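Local coordinates for MdcC (Pseudomonas fluorescens, PDB 5VIT), which probably serves as the acyl carrier subunit of malonate decarboxylase, carrying acetyl and malonyl thioesters on a phosphoribosyl-dephospho-CoA prosthetic group, at residues R86-L89 and E90-F93; H57-E60 and R61-G65. All coordinates share one frame; numbering follows the deposited sequence.

Both contacts lie along single helices, one on each of the two that pack against the mixed sheet, and their centres lie about 13 Å apart. Contact 1 belongs to helix 82-96, and contact 2 takes in the end of helix 52-62 and the loop after it. Both are partly buried, with apolar side chains turned into the protein and a polar side toward MdcA. On the apolar sides the two contacts meet, Leu-89 CD1 packing 3.5 Å from Phe-59 CE2 and Phe-93 CZ 3.7 Å from Phe-63 CE2. The polar sides differ: in contact 1 an intrahelical salt bridge faces MdcA, whereas in contact 2 Glu-60 and Arg-61 find their partners outside its segments.

Contact 1. Residues R86-L89 and E90-F93; sequences RLRL and EQGF
Arg-86 and Glu-90, one helical turn apart on helix 82-96, form an i to i+4 salt bridge, with the guanidinium and carboxylate planes turned 57° against each other. Arg-86 runs out fully extended, CG anti to its own N (chi1 174°), which brings NE alongside the carboxylate. The grip is side-on and lopsided: Arg-86 NE at 3.0 Å and Arg-86 NH2 at 3.2 Å both reach OE2 of Glu-90, which sits at the edge of the guanidinium and in its plane. At the carboxylate the two bonds differ, since NE comes from above its plane and OE2 receives NH2 on its syn lone pair. The other oxygen, Glu-90 OE1, lies by the aliphatic part of the arginine, 3.6 Å from Arg-86 CG. The pair faces MdcA, where Arg-86 NH1 makes a second salt bridge to Glu-466 of that chain and Arg-521 of the same chain makes a long, weak ion pair with Glu-90.

Further round the helix, Gln-91 stretches back across Arg-88, its amide OE1 3.9 Å from Arg-88 CG. The Arg-88 chain bends at chi3, and its guanidinium forms a salt bridge with Asp-27, at the start of strand 27-34. Leu-89 and Phe-93 make the sheet-facing side, touching lightly through CD2 and CE1. Beneath all of this run the four backbone bonds of a regular alpha-helix, from Arg-86 O to Glu-90 N through to Leu-89 O to Phe-93 N. That last carbonyl oxygen also lies at the edge of the phenylalanine ring, with Phe-93 CD1 3.0 Å from Leu-89 O.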
loop_
_atom_site.group_PDB
_atom_site.type_symbol
_atom_site.label_atom_id
_atom_site.label_comp_id
_atom_site.label_asym_id
_atom_site.label_seq_id
_atom_site.Cartn_x
_atom_site.Cartn_y
_atom_site.Cartn_z
ATOM N N ARG B 86 -9.326 11.272 -9.578
ATOM C CA ARG B 86 -9.171 11.084 -8.138
ATOM C C ARG B 86 -8.150 12.055 -7.531
ATOM O O ARG B 86 -8.426 12.705 -6.524
ATOM C CB ARG B 86 -8.763 9.645 -7.820
ATOM C CG ARG B 86 -8.465 9.482 -6.346
ATOM C CD ARG B 86 -8.188 8.057 -5.921
ATOM N NE ARG B 86 -7.797 8.067 -4.517
ATOM C CZ ARG B 86 -7.324 7.018 -3.855
ATOM N NH1 ARG B 86 -7.160 5.846 -4.466
ATOM N NH2 ARG B 86 -7.006 7.149 -2.577
ATOM N N LEU B 87 -6.980 12.160 -8.163
ATOM C CA LEU B 87 -5.911 13.025 -7.668
ATOM C C LEU B 87 -6.341 14.497 -7.569
ATOM O O LEU B 87 -6.073 15.166 -6.574
ATOM C CB LEU B 87 -4.682 12.893 -8.566
ATOM C CG LEU B 87 -3.365 13.414 -8.000
ATOM C CD1 LEU B 87 -3.040 12.730 -6.665
ATOM C CD2 LEU B 87 -2.247 13.194 -9.012
ATOM N N ARG B 88 -7.012 14.992 -8.602
ATOM C CA ARG B 88 -7.518 16.364 -8.597
ATOM C C ARG B 88 -8.598 16.640 -7.568
ATOM O O ARG B 88 -8.623 17.712 -6.964
ATOM C CB ARG B 88 -8.055 16.720 -9.966
ATOM C CG ARG B 88 -6.929 17.051 -10.871
ATOM C CD ARG B 88 -7.402 17.940 -11.944
ATOM N NE ARG B 88 -6.432 18.973 -12.237
ATOM C CZ ARG B 88 -5.293 18.778 -12.878
ATOM N NH1 ARG B 88 -4.960 17.554 -13.271
ATOM N NH2 ARG B 88 -4.487 19.813 -13.119
ATOM N N LEU B 89 -9.494 15.674 -7.389
ATOM C CA LEU B 89 -10.543 15.795 -6.398
ATOM C C LEU B 89 -9.913 15.890 -5.021
ATOM O O LEU B 89 -10.370 16.663 -4.177
ATOM C CB LEU B 89 -11.512 14.618 -6.488
ATOM C CG LEU B 89 -12.635 14.809 -7.502
ATOM C CD1 LEU B 89 -13.293 13.492 -7.851
ATOM C CD2 LEU B 89 -13.642 15.763 -6.898
ATOM N N GLU B 90 -8.847 15.118 -4.799
ATOM C CA GLU B 90 -8.155 15.150 -3.514
ATOM C C GLU B 90 -7.422 16.485 -3.354
ATOM O O GLU B 90 -7.434 17.066 -2.262
ATOM C CB GLU B 90 -7.208 13.944 -3.370
ATOM C CG GLU B 90 -7.958 12.621 -3.073
ATOM C CD GLU B 90 -7.135 11.346 -3.333
ATOM O OE1 GLU B 90 -6.276 11.350 -4.249
ATOM O OE2 GLU B 90 -7.374 10.323 -2.645
ATOM N N GLN B 91 -6.827 16.993 -4.438
ATOM C CA GLN B 91 -6.228 18.336 -4.436
ATOM C C GLN B 91 -7.245 19.437 -4.079
ATOM O O GLN B 91 -6.949 20.367 -3.319
ATOM C CB GLN B 91 -5.621 18.663 -5.800
ATOM C CG GLN B 91 -4.462 17.774 -6.237
ATOM C CD GLN B 91 -3.938 18.135 -7.635
ATOM O OE1 GLN B 91 -4.571 18.903 -8.383
ATOM N NE2 GLN B 91 -2.783 17.567 -7.994
ATOM N N GLY B 92 -8.436 19.333 -4.663
ATOM C CA GLY B 92 -9.514 20.262 -4.381
ATOM C C GLY B 92 -9.949 20.235 -2.924
ATOM O O GLY B 92 -10.035 21.282 -2.285
ATOM N N PHE B 93 -10.213 19.040 -2.396
ATOM C CA PHE B 93 -10.630 18.878 -0.995
ATOM C C PHE B 93 -9.563 19.371 -0.037
ATOM O O PHE B 93 -9.885 19.918 1.016
ATOM C CB PHE B 93 -10.970 17.414 -0.683
ATOM C CG PHE B 93 -12.377 17.021 -1.063
ATOM C CD1 PHE B 93 -12.630 16.349 -2.253
ATOM C CD2 PHE B 93 -13.449 17.333 -0.236
ATOM C CE1 PHE B 93 -13.923 15.980 -2.608
ATOM C CE2 PHE B 93 -14.742 16.973 -0.587
ATOM C CZ PHE B 93 -14.983 16.295 -1.774
#

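Contact 2. Residues H57-E60 and R61-G65; sequences HLFE and RLFDG
Arg-61 lays its CG against the backbone of the preceding turn, 3.3 Å from His-57 O, the carbonyl that also accepts its N-H. The rest of the chain runs extended away from the turn, and its NH2 bonds to Gly-494 O of the MdcA chain. Leu-62 continues the helix with its N 3.0 Å from Leu-58 O, and its CB rests 3.4 Å from the same oxygen. Phe-63 gives the last of the three i to i+4 bonds, N to Phe-59 O at 2.9 Å, just as the chain leaves helical geometry. Its CG is anti to the carbonyl carbon (chi1 -53°), which lays the ring back beside the Phe-59 side chain, pointing the same way, with Phe-63 CE1 3.9 Å from Phe-59 CB. With an alanine in place of Phe-63 the ring is gone, and a gap beside Phe-59 CB would probably open, leaving Phe-8 without its edge-to-face mate. Asp-64 follows in the loop, its N only weakly bonded to Arg-61 O, its CB 3.4 Å from Glu-60 O. The chemistry thus divides the work: backbone bonds close the last turn, the two phenylalanines join it to strand 39-46 of the beta-alpha-beta unit, and Glu-60 and Arg-61 pair with Gln-56 and with MdcA.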
loop_
_atom_site.group_PDB
_atom_site.type_symbol
_atom_site.label_atom_id
_atom_site.label_comp_id
_atom_site.label_asym_id
_atom_site.label_seq_id
_atom_site.Cartn_x
_atom_site.Cartn_y
_atom_site.Cartn_z
ATOM N N HIS B 57 -18.618 4.850 -9.049
ATOM C CA HIS B 57 -17.636 4.061 -8.319
ATOM C C HIS B 57 -16.540 4.921 -7.719
ATOM O O HIS B 57 -16.175 4.746 -6.560
ATOM C CB HIS B 57 -17.016 3.009 -9.233
ATOM C CG HIS B 57 -17.960 1.908 -9.592
ATOM N ND1 HIS B 57 -18.127 1.463 -10.885
ATOM C CD2 HIS B 57 -18.791 1.166 -8.823
ATOM C CE1 HIS B 57 -19.019 0.489 -10.897
ATOM N NE2 HIS B 57 -19.437 0.289 -9.659
ATOM N N LEU B 58 -16.040 5.856 -8.520
ATOM C CA LEU B 58 -14.960 6.752 -8.121
ATOM C C LEU B 58 -15.313 7.502 -6.826
ATOM O O LEU B 58 -14.565 7.467 -5.831
ATOM C CB LEU B 58 -14.674 7.720 -9.277
ATOM C CG LEU B 58 -13.362 8.494 -9.335
ATOM C CD1 LEU B 58 -12.255 7.657 -8.793
ATOM C CD2 LEU B 58 -13.045 8.841 -10.776
ATOM N N PHE B 59 -16.480 8.146 -6.834
ATOM C CA PHE B 59 -16.973 8.883 -5.669
ATOM C C PHE B 59 -17.276 7.969 -4.480
ATOM O O PHE B 59 -17.058 8.335 -3.323
ATOM C CB PHE B 59 -18.238 9.663 -6.037
ATOM C CG PHE B 59 -18.014 10.745 -7.055
ATOM C CD1 PHE B 59 -18.921 10.945 -8.082
ATOM C CD2 PHE B 59 -16.918 11.577 -6.971
ATOM C CE1 PHE B 59 -18.729 11.947 -9.008
ATOM C CE2 PHE B 59 -16.723 12.583 -7.904
ATOM C CZ PHE B 59 -17.627 12.764 -8.921
ATOM N N GLU B 60 -17.813 6.791 -4.767
ATOM C CA GLU B 60 -18.120 5.841 -3.715
ATOM C C GLU B 60 -16.871 5.524 -2.904
ATOM O O GLU B 60 -16.915 5.510 -1.684
ATOM C CB GLU B 60 -18.702 4.561 -4.295
ATOM C CG GLU B 60 -20.177 4.642 -4.577
ATOM C CD GLU B 60 -20.678 3.432 -5.341
ATOM O OE1 GLU B 60 -19.866 2.513 -5.619
ATOM O OE2 GLU B 60 -21.881 3.410 -5.672
ATOM N N ARG B 61 -15.759 5.291 -3.599
ATOM C CA ARG B 61 -14.493 4.945 -2.961
ATOM C C ARG B 61 -13.891 6.112 -2.249
ATOM O O ARG B 61 -13.331 5.981 -1.157
ATOM C CB ARG B 61 -13.509 4.434 -3.990
ATOM C CG ARG B 61 -13.969 3.161 -4.600
ATOM C CD ARG B 61 -12.816 2.479 -5.194
ATOM N NE ARG B 61 -13.201 1.176 -5.696
ATOM C CZ ARG B 61 -12.322 0.296 -6.145
ATOM N NH1 ARG B 61 -11.033 0.615 -6.117
ATOM N NH2 ARG B 61 -12.731 -0.882 -6.607
ATOM N N LEU B 62 -13.991 7.265 -2.886
ATOM C CA LEU B 62 -13.485 8.485 -2.305
ATOM C C LEU B 62 -14.165 8.773 -0.947
ATOM O O LEU B 62 -13.510 9.179 0.013
ATOM C CB LEU B 62 -13.693 9.623 -3.298
ATOM C CG LEU B 62 -12.953 10.927 -3.077
ATOM C CD1 LEU B 62 -11.442 10.702 -3.085
ATOM C CD2 LEU B 62 -13.397 11.923 -4.146
ATOM N N PHE B 63 -15.470 8.532 -0.860
ATOM C CA PHE B 63 -16.224 8.896 0.344
ATOM C C PHE B 63 -16.562 7.710 1.270
ATOM O O PHE B 63 -17.341 7.854 2.216
ATOM C CB PHE B 63 -17.512 9.621 -0.066
ATOM C CG PHE B 63 -17.272 10.787 -0.983
ATOM C CD1 PHE B 63 -18.070 10.989 -2.100
ATOM C CD2 PHE B 63 -16.234 11.674 -0.735
ATOM C CE1 PHE B 63 -17.830 12.053 -2.956
ATOM C CE2 PHE B 63 -15.993 12.739 -1.584
ATOM C CZ PHE B 63 -16.790 12.927 -2.696
ATOM N N ASP B 64 -15.955 6.555 1.004
ATOM C CA ASP B 64 -16.182 5.333 1.784
ATOM C C ASP B 64 -15.728 5.477 3.243
ATOM O O ASP B 64 -14.532 5.495 3.542
ATOM C CB ASP B 64 -15.463 4.153 1.100
ATOM C CG ASP B 64 -15.708 2.804 1.789
ATOM O OD1 ASP B 64 -15.195 1.778 1.290
ATOM O OD2 ASP B 64 -16.403 2.748 2.821
ATOM N N GLY B 65 -16.697 5.575 4.151
ATOM C CA GLY B 65 -16.420 5.604 5.577
ATOM C C GLY B 65 -15.779 6.905 6.027
ATOM O O GLY B 65 -15.138 6.971 7.082
#